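PDB 3CCY: putative TetR-family transcriptional regulator from Bordetella parapertussis 12822, which probably binds cis-regulatory DNA through an N-terminal helix-turn-helix and controls transcription, most likely as a repressor. Local coordinates for residues N14-I19 with Y52-S57; E21-M26 with G38-A43; E75-V80 with R132-Y137; I94-L99 with A184-T189. One frame throughout, in Å; residues are numbered along the deposited sequence. Where two conformers were deposited one is given.

Interaction 1. Residues N14-I19 with Y52-S57; sequences NIRDTI and YHYFDS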
loop_
_atom_site.group_PDB
_atom_site.type_symbol
_atom_site.label_atom_id
_atom_site.label_comp_id
_atom_site.label_asym_id
_atom_site.label_seq_id
_atom_site.Cartn_x
_atom_site.Cartn_y
_atom_site.Cartn_z
ATOM N N ASN A 14 25.945 18.885 7.525
ATOM C CA ASN A 14 25.456 19.568 6.319
ATOM C C ASN A 14 25.423 18.605 5.126
ATOM O O ASN A 14 24.360 18.322 4.563
ATOM C CB ASN A 14 26.324 20.798 5.967
ATOM C CG ASN A 14 26.933 21.493 7.195
ATOM O OD1 ASN A 14 28.062 21.985 7.135
ATOM N ND2 ASN A 14 26.185 21.552 8.296
ATOM N N ILE A 15 26.612 18.119 4.764
ATOM C CA ILE A 15 26.824 17.119 3.710
ATOM C C ILE A 15 26.179 15.762 4.048
ATOM O O ILE A 15 25.760 15.031 3.145
ATOM C CB ILE A 15 28.346 16.971 3.411
ATOM C CG1 ILE A 15 28.672 15.667 2.667
ATOM C CG2 ILE A 15 29.155 17.105 4.695
ATOM C CD1 ILE A 15 28.403 15.708 1.164
ATOM N N ARG A 16 26.119 15.445 5.344
ATOM C CA ARG A 16 25.374 14.297 5.874
ATOM C C ARG A 16 23.981 14.171 5.261
ATOM O O ARG A 16 23.638 13.133 4.692
ATOM C CB ARG A 16 25.228 14.415 7.396
ATOM C CG ARG A 16 26.115 13.502 8.227
ATOM C CD ARG A 16 25.644 12.057 8.147
ATOM N NE ARG A 16 25.550 11.422 9.459
ATOM C CZ ARG A 16 24.404 11.069 10.036
ATOM N NH1 ARG A 16 23.246 11.274 9.422
ATOM N NH2 ARG A 16 24.413 10.498 11.234
ATOM N N ASP A 17 23.202 15.246 5.371
ATOM C CA ASP A 17 21.798 15.255 4.968
ATOM C C ASP A 17 21.608 15.274 3.458
ATOM O O ASP A 17 20.545 14.904 2.973
ATOM C CB ASP A 17 21.058 16.447 5.588
ATOM C CG ASP A 17 21.737 16.976 6.840
ATOM O OD1 ASP A 17 21.992 16.181 7.783
ATOM O OD2 ASP A 17 22.024 18.197 6.868
ATOM N N THR A 18 22.622 15.717 2.721
ATOM C CA THR A 18 22.573 15.670 1.262
ATOM C C THR A 18 22.601 14.214 0.797
ATOM O O THR A 18 21.822 13.819 -0.070
ATOM C CB THR A 18 23.733 16.458 0.617
ATOM O OG1 THR A 18 23.897 17.707 1.300
ATOM C CG2 THR A 18 23.460 16.718 -0.866
ATOM N N ILE A 19 23.499 13.425 1.390
ATOM C CA ILE A 19 23.580 11.986 1.135
ATOM C C ILE A 19 22.226 11.343 1.432
ATOM O O ILE A 19 21.645 10.694 0.566
ATOM C CB ILE A 19 24.706 11.316 1.974
ATOM C CG1 ILE A 19 26.060 11.964 1.662
ATOM C CG2 ILE A 19 24.759 9.809 1.712
ATOM C CD1 ILE A 19 27.019 11.956 2.822
ATOM N N TYR A 52 31.800 7.249 3.086
ATOM C CA TYR A 52 32.126 6.439 4.244
ATOM C C TYR A 52 32.668 7.246 5.383
ATOM O O TYR A 52 32.850 6.733 6.459
ATOM C CB TYR A 52 33.071 5.314 3.886
ATOM C CG TYR A 52 32.505 4.344 2.903
ATOM C CD1 TYR A 52 32.584 4.575 1.578
ATOM C CD2 TYR A 52 31.893 3.193 3.314
ATOM C CE1 TYR A 52 32.067 3.697 0.693
ATOM C CE2 TYR A 52 31.376 2.323 2.432
ATOM C CZ TYR A 52 31.467 2.579 1.126
ATOM O OH TYR A 52 30.950 1.707 0.241
ATOM N N HIS A 53 32.902 8.519 5.132
ATOM C CA HIS A 53 33.251 9.515 6.148
ATOM C C HIS A 53 32.055 9.760 7.076
ATOM O O HIS A 53 32.226 10.197 8.217
ATOM C CB HIS A 53 33.688 10.824 5.471
ATOM C CG HIS A 53 34.377 11.794 6.385
ATOM N ND1 HIS A 53 35.752 11.853 6.512
ATOM C CD2 HIS A 53 33.884 12.762 7.195
ATOM C CE1 HIS A 53 36.073 12.804 7.373
ATOM N NE2 HIS A 53 34.957 13.373 7.800
ATOM N N TYR A 54 30.854 9.451 6.586
ATOM C CA TYR A 54 29.617 9.671 7.340
ATOM C C TYR A 54 28.836 8.389 7.606
ATOM O O TYR A 54 28.100 8.310 8.595
ATOM C CB TYR A 54 28.725 10.691 6.624
ATOM C CG TYR A 54 29.468 11.921 6.156
ATOM C CD1 TYR A 54 29.718 12.987 7.027
ATOM C CD2 TYR A 54 29.932 12.017 4.847
ATOM C CE1 TYR A 54 30.409 14.118 6.598
ATOM C CE2 TYR A 54 30.627 13.142 4.409
ATOM C CZ TYR A 54 30.862 14.186 5.287
ATOM O OH TYR A 54 31.553 15.296 4.846
ATOM N N PHE A 55 28.989 7.398 6.729
ATOM C CA PHE A 55 28.227 6.145 6.823
ATOM C C PHE A 55 29.079 4.905 6.575
ATOM O O PHE A 55 29.943 4.900 5.692
ATOM C CB PHE A 55 27.062 6.145 5.830
ATOM C CG PHE A 55 26.052 7.231 6.068
ATOM C CD1 PHE A 55 26.028 8.361 5.257
ATOM C CD2 PHE A 55 25.110 7.116 7.093
ATOM C CE1 PHE A 55 25.087 9.371 5.467
ATOM C CE2 PHE A 55 24.172 8.117 7.313
ATOM C CZ PHE A 55 24.160 9.245 6.498
ATOM N N ASP A 56 28.808 3.845 7.336
ATOM C CA ASP A 56 29.590 2.602 7.234
ATOM C C ASP A 56 29.086 1.662 6.140
ATOM O O ASP A 56 29.807 0.774 5.690
ATOM C CB ASP A 56 29.601 1.853 8.574
ATOM C CG ASP A 56 30.301 2.627 9.683
ATOM O OD1 ASP A 56 29.882 2.457 10.854
ATOM O OD2 ASP A 56 31.257 3.393 9.395
ATOM N N SER A 57 27.845 1.857 5.719
ATOM C CA SER A 57 27.214 0.945 4.785
ATOM C C SER A 57 26.039 1.621 4.086
ATOM O O SER A 57 25.577 2.685 4.503
ATOM C CB SER A 57 26.753 -0.320 5.531
ATOM O OG SER A 57 25.931 -1.153 4.722
#

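Interaction 2. Residues E21-M26 with G38-A43; sequences ERAAAM and GDIARA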
loop_
_atom_site.group_PDB
_atom_site.type_symbol
_atom_site.label_atom_id
_atom_site.label_comp_id
_atom_site.label_asym_id
_atom_site.label_seq_id
_atom_site.Cartn_x
_atom_site.Cartn_y
_atom_site.Cartn_z
ATOM N N GLU A 21 19.312 12.816 1.782
ATOM C CA GLU A 21 18.319 13.421 0.888
ATOM C C GLU A 21 18.355 12.771 -0.495
ATOM O O GLU A 21 17.313 12.407 -1.050
ATOM C CB GLU A 21 18.582 14.931 0.755
ATOM C CG GLU A 21 17.416 15.771 0.186
ATOM C CD GLU A 21 17.696 17.293 0.207
ATOM O OE1 GLU A 21 16.710 18.075 0.212
ATOM O OE2 GLU A 21 18.888 17.706 0.221
ATOM N N ARG A 22 19.563 12.617 -1.034
ATOM C CA ARG A 22 19.749 12.108 -2.390
ATOM C C ARG A 22 19.490 10.592 -2.474
ATOM O O ARG A 22 18.899 10.114 -3.449
ATOM C CB ARG A 22 21.138 12.497 -2.930
ATOM C CG ARG A 22 21.095 13.163 -4.301
ATOM C CD ARG A 22 21.034 14.693 -4.216
ATOM N NE ARG A 22 22.335 15.307 -4.514
ATOM C CZ ARG A 22 22.585 16.619 -4.530
ATOM N NH1 ARG A 22 21.623 17.498 -4.259
ATOM N NH2 ARG A 22 23.804 17.051 -4.812
ATOM N N ALA A 23 19.914 9.857 -1.441
ATOM C CA ALA A 23 19.633 8.422 -1.305
ATOM C C ALA A 23 18.140 8.124 -1.185
ATOM O O ALA A 23 17.631 7.194 -1.825
ATOM C CB ALA A 23 20.353 7.857 -0.102
ATOM N N ALA A 24 17.456 8.898 -0.347
ATOM C CA ALA A 24 16.006 8.757 -0.177
ATOM C C ALA A 24 15.308 8.842 -1.529
ATOM O O ALA A 24 14.471 8.002 -1.849
ATOM C CB ALA A 24 15.480 9.813 0.775
ATOM N N ALA A 25 15.677 9.834 -2.336
ATOM C CA ALA A 25 15.078 9.980 -3.662
ATOM C C ALA A 25 15.281 8.741 -4.555
ATOM O O ALA A 25 14.344 8.269 -5.195
ATOM C CB ALA A 25 15.572 11.247 -4.347
HETATM N N MSE A 26 16.489 8.190 -4.575
HETATM C CA MSE A 26 16.740 7.007 -5.397
HETATM C C MSE A 26 16.068 5.732 -4.891
HETATM O O MSE A 26 15.478 4.989 -5.682
HETATM C CB MSE A 26 18.230 6.801 -5.598
HETATM C CG MSE A 26 18.773 7.678 -6.711
HETATM SE SE MSE A 26 20.661 7.471 -7.005
HETATM C CE MSE A 26 21.293 8.413 -5.418
ATOM N N GLY A 38 27.738 3.513 -5.289
ATOM C CA GLY A 38 28.313 4.279 -6.393
ATOM C C GLY A 38 27.325 5.284 -6.959
ATOM O O GLY A 38 27.684 6.441 -7.202
ATOM N N ASP A 39 26.088 4.834 -7.171
ATOM C CA ASP A 39 24.975 5.696 -7.604
ATOM C C ASP A 39 24.805 6.923 -6.696
ATOM O O ASP A 39 24.643 8.046 -7.181
ATOM C CB ASP A 39 23.662 4.901 -7.625
ATOM C CG ASP A 39 23.613 3.855 -8.726
ATOM O OD1 ASP A 39 24.283 4.035 -9.763
ATOM O OD2 ASP A 39 22.882 2.852 -8.560
ATOM N N ILE A 40 24.843 6.693 -5.378
ATOM C CA ILE A 40 24.767 7.767 -4.379
ATOM C C ILE A 40 25.988 8.699 -4.456
ATOM O O ILE A 40 25.750 9.964 -4.425
ATOM C CB ILE A 40 24.586 7.180 -2.954
ATOM C CG1 ILE A 40 23.280 6.331 -2.869
ATOM C CG2 ILE A 40 24.574 8.328 -1.865
ATOM C CD1 ILE A 40 23.397 5.224 -1.750
ATOM N N ALA A 41 27.196 8.092 -4.539
ATOM C CA ALA A 41 28.412 8.877 -4.570
ATOM C C ALA A 41 28.335 9.966 -5.634
ATOM O O ALA A 41 28.611 11.153 -5.348
ATOM C CB ALA A 41 29.634 7.946 -4.765
ATOM N N ARG A 42 27.880 9.552 -6.847
ATOM C CA ARG A 42 27.806 10.446 -7.998
ATOM C C ARG A 42 26.511 11.270 -8.084
ATOM O O ARG A 42 26.423 12.193 -8.896
ATOM C CB ARG A 42 28.050 9.669 -9.292
ATOM C CG ARG A 42 29.497 9.150 -9.462
ATOM C CD ARG A 42 29.568 8.025 -10.495
ATOM N NE ARG A 42 28.533 7.005 -10.271
ATOM C CZ ARG A 42 27.346 6.970 -10.885
ATOM N NH1 ARG A 42 27.022 7.891 -11.788
ATOM N NH2 ARG A 42 26.480 6.004 -10.599
ATOM N N ALA A 43 25.514 10.955 -7.251
ATOM C CA ALA A 43 24.323 11.804 -7.163
ATOM C C ALA A 43 24.616 13.055 -6.336
ATOM O O ALA A 43 24.029 14.116 -6.571
ATOM C CB ALA A 43 23.136 11.043 -6.588
#

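Interaction 3. Residues E75-V80 with R132-Y137; sequences ERCRQV and RELIAY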
loop_
_atom_site.group_PDB
_atom_site.type_symbol
_atom_site.label_atom_id
_atom_site.label_comp_id
_atom_site.label_asym_id
_atom_site.label_seq_id
_atom_site.Cartn_x
_atom_site.Cartn_y
_atom_site.Cartn_z
ATOM N N GLU A 75 7.195 11.822 17.589
ATOM C CA GLU A 75 7.220 13.003 18.439
ATOM C C GLU A 75 6.083 13.930 18.053
ATOM O O GLU A 75 5.374 14.409 18.925
ATOM C CB GLU A 75 8.548 13.754 18.379
ATOM C CG GLU A 75 9.018 14.389 19.722
ATOM C CD GLU A 75 8.018 14.321 20.941
ATOM O OE1 GLU A 75 7.144 15.231 21.068
ATOM O OE2 GLU A 75 8.158 13.384 21.800
ATOM N N ARG A 76 5.868 14.133 16.754
ATOM C CA ARG A 76 4.828 15.055 16.334
ATOM C C ARG A 76 3.434 14.568 16.679
ATOM O O ARG A 76 2.587 15.377 17.052
ATOM C CB ARG A 76 5.039 15.493 14.892
ATOM C CG ARG A 76 6.362 16.294 14.812
ATOM C CD ARG A 76 6.770 16.682 13.433
ATOM N NE ARG A 76 5.849 17.660 12.870
ATOM C CZ ARG A 76 5.746 17.918 11.575
ATOM N NH1 ARG A 76 6.535 17.289 10.717
ATOM N NH2 ARG A 76 4.838 18.785 11.149
ATOM N N CYS A 77 3.222 13.252 16.596
ATOM C CA CYS A 77 1.986 12.600 17.053
ATOM C C CYS A 77 1.715 12.873 18.526
ATOM O O CYS A 77 0.575 13.104 18.934
ATOM C CB CYS A 77 2.082 11.082 16.894
ATOM S SG CYS A 77 1.639 10.447 15.313
ATOM N N ARG A 78 2.750 12.752 19.334
ATOM C CA ARG A 78 2.620 13.003 20.755
ATOM C C ARG A 78 2.180 14.438 21.023
ATOM O O ARG A 78 1.285 14.654 21.847
ATOM C CB ARG A 78 3.930 12.703 21.502
ATOM C CG ARG A 78 4.190 11.223 21.630
ATOM C CD ARG A 78 5.523 10.926 22.378
ATOM N NE ARG A 78 5.999 9.624 21.887
ATOM C CZ ARG A 78 7.158 9.440 21.252
ATOM N NH1 ARG A 78 7.490 8.211 20.853
ATOM N NH2 ARG A 78 8.000 10.469 21.051
ATOM N N GLN A 79 2.795 15.406 20.345
ATOM C CA GLN A 79 2.401 16.815 20.515
ATOM C C GLN A 79 0.925 17.008 20.168
ATOM O O GLN A 79 0.231 17.752 20.836
ATOM C CB GLN A 79 3.226 17.768 19.656
ATOM C CG GLN A 79 4.718 17.746 19.834
ATOM C CD GLN A 79 5.434 18.459 18.660
ATOM O OE1 GLN A 79 5.162 19.634 18.359
ATOM N NE2 GLN A 79 6.353 17.740 17.997
ATOM N N VAL A 80 0.457 16.358 19.108
ATOM C CA VAL A 80 -0.953 16.376 18.767
ATOM C C VAL A 80 -1.796 15.747 19.882
ATOM O O VAL A 80 -2.791 16.343 20.318
ATOM C CB VAL A 80 -1.217 15.686 17.405
ATOM C CG1 VAL A 80 -2.698 15.478 17.162
ATOM C CG2 VAL A 80 -0.654 16.534 16.254
ATOM N N ARG A 132 4.802 0.078 15.322
ATOM C CA ARG A 132 3.723 -0.417 16.175
ATOM C C ARG A 132 3.232 0.655 17.172
ATOM O O ARG A 132 2.031 0.763 17.437
ATOM C CB ARG A 132 4.187 -1.657 16.914
ATOM C CG ARG A 132 4.080 -2.929 16.091
ATOM C CD ARG A 132 4.718 -4.062 16.854
ATOM N NE ARG A 132 4.846 -5.283 16.064
ATOM C CZ ARG A 132 5.853 -6.148 16.190
ATOM N NH1 ARG A 132 6.843 -5.904 17.053
ATOM N NH2 ARG A 132 5.885 -7.246 15.438
ATOM N N GLU A 133 4.163 1.449 17.706
ATOM C CA GLU A 133 3.825 2.604 18.543
ATOM C C GLU A 133 2.886 3.581 17.843
ATOM O O GLU A 133 1.927 4.056 18.429
ATOM C CB GLU A 133 5.099 3.356 18.970
ATOM C CG GLU A 133 5.998 2.548 19.860
ATOM C CD GLU A 133 7.197 3.349 20.367
ATOM O OE1 GLU A 133 6.994 4.439 20.933
ATOM O OE2 GLU A 133 8.339 2.898 20.188
ATOM N N LEU A 134 3.210 3.890 16.590
ATOM C CA LEU A 134 2.487 4.806 15.763
ATOM C C LEU A 134 1.086 4.302 15.470
ATOM O O LEU A 134 0.119 5.041 15.628
ATOM C CB LEU A 134 3.223 4.954 14.450
ATOM C CG LEU A 134 2.674 5.990 13.482
ATOM C CD1 LEU A 134 2.980 7.387 13.986
ATOM C CD2 LEU A 134 3.320 5.717 12.101
ATOM N N ILE A 135 1.000 3.048 15.045
ATOM C CA ILE A 135 -0.268 2.367 14.891
ATOM C C ILE A 135 -1.110 2.427 16.192
ATOM O O ILE A 135 -2.322 2.698 16.146
ATOM C CB ILE A 135 -0.013 0.919 14.440
ATOM C CG1 ILE A 135 0.624 0.936 13.046
ATOM C CG2 ILE A 135 -1.314 0.052 14.479
ATOM C CD1 ILE A 135 0.981 -0.388 12.504
ATOM N N ALA A 136 -0.457 2.180 17.331
ATOM C CA ALA A 136 -1.121 2.178 18.643
ATOM C C ALA A 136 -1.761 3.549 18.914
ATOM O O ALA A 136 -2.903 3.631 19.381
ATOM C CB ALA A 136 -0.147 1.798 19.767
ATOM N N TYR A 137 -1.053 4.614 18.585
ATOM C CA TYR A 137 -1.603 5.950 18.772
ATOM C C TYR A 137 -2.933 6.102 18.015
ATOM O O TYR A 137 -3.886 6.670 18.533
ATOM C CB TYR A 137 -0.625 7.039 18.312
ATOM C CG TYR A 137 0.540 7.291 19.245
ATOM C CD1 TYR A 137 0.393 7.165 20.612
ATOM C CD2 TYR A 137 1.794 7.712 18.751
ATOM C CE1 TYR A 137 1.443 7.413 21.487
ATOM C CE2 TYR A 137 2.882 7.979 19.640
ATOM C CZ TYR A 137 2.679 7.814 20.999
ATOM O OH TYR A 137 3.692 8.021 21.918
#

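Interaction 4. Residues I94-L99 with A184-T189; sequences IVKLFL and ALAERT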
loop_
_atom_site.group_PDB
_atom_site.type_symbol
_atom_site.label_atom_id
_atom_site.label_comp_id
_atom_site.label_asym_id
_atom_site.label_seq_id
_atom_site.Cartn_x
_atom_site.Cartn_y
_atom_site.Cartn_z
ATOM N N ILE A 94 -4.302 14.119 13.826
ATOM C CA ILE A 94 -3.369 13.058 13.510
ATOM C C ILE A 94 -3.373 12.740 12.013
ATOM O O ILE A 94 -2.320 12.592 11.404
ATOM C CB ILE A 94 -3.694 11.735 14.303
ATOM C CG1 ILE A 94 -3.376 11.910 15.779
ATOM C CG2 ILE A 94 -2.991 10.500 13.633
ATOM C CD1 ILE A 94 -3.985 10.776 16.651
ATOM N N VAL A 95 -4.545 12.632 11.401
ATOM C CA VAL A 95 -4.560 12.301 9.973
ATOM C C VAL A 95 -3.921 13.458 9.132
ATOM O O VAL A 95 -3.199 13.216 8.183
ATOM C CB VAL A 95 -6.002 12.007 9.475
ATOM C CG1 VAL A 95 -6.014 11.665 7.941
ATOM C CG2 VAL A 95 -6.611 10.862 10.314
ATOM N N LYS A 96 -4.221 14.695 9.503
ATOM C CA LYS A 96 -3.679 15.885 8.814
ATOM C C LYS A 96 -2.161 15.880 8.963
ATOM O O LYS A 96 -1.450 16.207 8.022
ATOM C CB LYS A 96 -4.219 17.148 9.453
ATOM C CG LYS A 96 -5.614 17.531 9.029
ATOM C CD LYS A 96 -6.017 18.924 9.591
ATOM C CE LYS A 96 -7.429 19.210 9.012
ATOM N NZ LYS A 96 -7.895 20.533 9.327
ATOM N N LEU A 97 -1.668 15.481 10.136
ATOM C CA LEU A 97 -0.204 15.371 10.343
ATOM C C LEU A 97 0.443 14.365 9.378
ATOM O O LEU A 97 1.475 14.669 8.751
ATOM C CB LEU A 97 0.126 14.996 11.794
ATOM C CG LEU A 97 1.541 14.542 12.120
ATOM C CD1 LEU A 97 2.455 15.762 12.006
ATOM C CD2 LEU A 97 1.614 13.922 13.533
ATOM N N PHE A 98 -0.153 13.176 9.271
ATOM C CA PHE A 98 0.439 12.139 8.409
ATOM C C PHE A 98 0.500 12.602 6.965
ATOM O O PHE A 98 1.516 12.404 6.273
ATOM C CB PHE A 98 -0.253 10.758 8.574
ATOM C CG PHE A 98 -0.091 10.150 9.961
ATOM C CD1 PHE A 98 0.724 10.741 10.909
ATOM C CD2 PHE A 98 -0.724 8.977 10.306
ATOM C CE1 PHE A 98 0.875 10.179 12.174
ATOM C CE2 PHE A 98 -0.565 8.406 11.584
ATOM C CZ PHE A 98 0.230 8.999 12.500
ATOM N N LEU A 99 -0.556 13.263 6.506
ATOM C CA LEU A 99 -0.588 13.740 5.133
ATOM C C LEU A 99 0.284 14.955 4.911
ATOM O O LEU A 99 0.800 15.158 3.817
ATOM C CB LEU A 99 -2.036 13.957 4.646
ATOM C CG LEU A 99 -2.823 12.646 4.514
ATOM C CD1 LEU A 99 -4.206 12.942 4.004
ATOM C CD2 LEU A 99 -2.138 11.622 3.576
ATOM N N ALA A 184 -7.385 19.082 2.799
ATOM C CA ALA A 184 -8.632 18.622 2.151
ATOM C C ALA A 184 -8.691 17.084 2.085
ATOM O O ALA A 184 -9.724 16.470 2.390
ATOM C CB ALA A 184 -8.786 19.268 0.735
ATOM N N LEU A 185 -7.582 16.443 1.724
ATOM C CA LEU A 185 -7.595 14.977 1.619
ATOM C C LEU A 185 -7.838 14.355 3.018
ATOM O O LEU A 185 -8.591 13.365 3.162
ATOM C CB LEU A 185 -6.295 14.458 0.967
ATOM C CG LEU A 185 -6.153 12.937 0.929
ATOM C CD1 LEU A 185 -7.268 12.338 0.068
ATOM C CD2 LEU A 185 -4.762 12.518 0.347
ATOM N N ALA A 186 -7.207 14.939 4.038
ATOM C CA ALA A 186 -7.305 14.459 5.411
ATOM C C ALA A 186 -8.740 14.580 5.906
ATOM O O ALA A 186 -9.270 13.608 6.459
ATOM C CB ALA A 186 -6.342 15.269 6.379
ATOM N N GLU A 187 -9.352 15.758 5.705
ATOM C CA GLU A 187 -10.768 15.995 6.083
ATOM C C GLU A 187 -11.726 15.028 5.435
ATOM O O GLU A 187 -12.636 14.497 6.095
ATOM C CB GLU A 187 -11.184 17.439 5.822
ATOM C CG GLU A 187 -10.371 18.366 6.732
ATOM C CD GLU A 187 -10.617 19.851 6.569
ATOM O OE1 GLU A 187 -11.020 20.272 5.459
ATOM O OE2 GLU A 187 -10.367 20.600 7.562
ATOM N N ARG A 188 -11.518 14.814 4.132
ATOM C CA ARG A 188 -12.269 13.831 3.356
ATOM C C ARG A 188 -12.101 12.403 3.899
ATOM O O ARG A 188 -13.086 11.694 4.069
ATOM C CB ARG A 188 -11.774 13.811 1.913
ATOM C CG ARG A 188 -12.681 12.942 0.954
ATOM C CD ARG A 188 -13.974 13.656 0.752
ATOM N NE ARG A 188 -14.793 13.115 -0.336
ATOM C CZ ARG A 188 -15.887 13.722 -0.783
ATOM N NH1 ARG A 188 -16.250 14.878 -0.242
ATOM N NH2 ARG A 188 -16.612 13.188 -1.740
ATOM N N THR A 189 -10.852 11.968 4.065
ATOM C CA THR A 189 -10.516 10.652 4.660
ATOM C C THR A 189 -11.237 10.408 6.013
ATOM O O THR A 189 -11.863 9.365 6.243
ATOM C CB THR A 189 -9.000 10.543 4.849
ATOM O OG1 THR A 189 -8.382 10.689 3.561
ATOM C CG2 THR A 189 -8.600 9.192 5.484
#

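Interaction 1. Residues N14-I19 with Y52-S57
I15 and Y54 meet at about a right angle: the branch methyl of I15 lies against the phenol end of the ring, with CG2 3.4 Å from CZ of Y54. One turn on, the I19 side chain also crosses that of Y54 at about a right angle, its CD1 3.5 Å from CD2 of Y54, so the isoleucines support the tyrosine near tip and root. R16 runs past Y54 in the opposite direction, its guanidinium plane turned 71° from the ring, and its CD sits 3.7 Å from CB of Y54. The loop that carries Y54 and F55 closes the predicted helix-turn-helix of a TetR-family protein and leads into helix 58-81, where S57, at the N-cap, holds E59 N with its OG; the contact brings the end of the DNA-binding motif back onto the start of helix 15-29. F55 is the more deeply buried aromatic and also packs on V61 of helix 58-81. Bends at chi2 (-72°) and chi3 of R16 bring its chain alongside this ring: CD lies 3.6 Å from CZ of F55, while CE2 of F55 sits over one guanidinium face, offset toward its rim. CG2 of I19 rests 3.8 Å from CE1 of F55.

Interaction 2. Residues E21-M26 with G38-A43
A bend at chi3 (-73°) ends the otherwise extended chain of M26, a selenomethionine here, and turns its methyl into the surface of helix 38-43. R22 is bent twice, at chi2 and chi3, which brings NE round to the backbone carbonyl of A43. Between them these two residues reach over A43, whose CB is 3.4 Å from CE of M26, a close approach for two methyl carbons, and 3.7 Å from CG of R22. The M26 methyl CE lies against the backbone of I40 and 3.8 Å from its CG1, while SE of M26 faces CB of D39 at 4.0 Å. A23, a turn before M26, approaches I40 more loosely. The two helices are the first pair of the TetR-type DNA-binding domain, with helix 37-43 belonging to the predicted helix-turn-helix; the axes of the short segments pass 9.5 Å apart at 127°. A23 also packs on V61 and M65 of helix 58-81. D39 directs its carboxylate to S36 N and to R42, within its own helix and the residues before it. The polar link across the contact is R22 NE to A43 O, 2.9 Å, bent to 132° at the hydrogen, with the donor well above the carbonyl plane. Such geometry implies a modest directional bond, and packing by the M26 methyl and the aliphatic part of R22 probably contributes much of the hold.

Interaction 3. Residues E75-V80 with R132-Y137
C77 and Y137 face each other across two helices of the all-helical C-terminal body of a TetR-type regulator, where helix 58-81, running on from the DNA-binding region, lies beside helix 122-145. The axes of the short segments run nearly side by side, 21° apart in direction and 10.8 Å at closest approach, so that side chains rather than backbones bridge the gap. The apolar contacts lie on the inner side. CB of C77 comes within 3.9 Å of CD2 of Y137, and in one of the two conformers of C77 its SG lies 3.6 Å from CD1 of L134. Charged groups gather around R78. Its guanidinium receives E75 from its own helix, a salt bridge with NH2 3.0 Å from OE2, and E133 from the other helix, a long one with NH1 3.8 Å from OE1. Both carboxylate oxygens approach at the guanidinium edge, near its plane, and two flanking acids would be expected to stabilise the arginine's positive charge. One hydrogen bond joins the helices as well. The R78 chain is extended from CG to NE, which carries NE out to the phenol, while guanidinium and ring planes stand 76° apart. There NE donates to OH of Y137 over 2.8 Å, at 148° about the hydrogen and close to the guanidinium plane.

Interaction 4. Residues I94-L99 with A184-T189
A186 sits at the apolar centre, its methyl pointing into helix 94-99, where CB lies 3.6 Å from CG of K96 and 3.9 Å from CG1 of V95. The small side chain lets the backbones come close: the CA atoms of K96 and A186 are 5.2 Å apart. L99 packs beside it, pressing CD1 against CG of L185 at 3.6 Å, the two leucines crossing at about a right angle, and the same methyl rests near the backbone N of A186. V95 also reaches T189, more loosely. These segments belong to helices 87-115 and 182-195 of the TetR-type C-terminal domain; the axes of the two short segments pass 8.7 Å apart, with 139° between their directions. The inner face of helix 87-115 continues into the core through F98 and I94, whereas helix 182-195 looks outward to the dimer partner: R188 forms a salt bridge with D159 of the second subunit, and L185 packs on V158 of that subunit. T189 turns its hydroxyl back to its own helix, OG1 to L185 O at 2.7 Å, from the carbonyl face opposite the one that T189 N uses. Toward solvent the K96 chain runs extended beyond CG past A186, and its ammonium meets E187 in a salt bridge, NZ to OE2 3.0 Å, from above the carboxylate plane; D183 offers NZ a further, long and weak ion pair.

In the fold
Four contacts illustrate how an all-helical regulator joins a DNA-binding head to a dimerising body. Interactions 1 and 2 share helix 15-29 and have centres 11 Å apart; I19 of the first packs on I40 of the second through their CG2 atoms, 3.9 Å apart, so that helix 15-29 packs on the predicted helix-turn-helix in both. Interactions 3 and 4, with centres 15 Å apart, touch through F98, whose CZ lies 3.5 Å from CD1 of L134, and through L97. The two groups do not touch: interaction 2 lies about 15 Å from both 3 and 4 at nearest atoms. Helix 58-81 spans the distance, packing on F55 and A23 in the head and carrying C77 and R78 in the body.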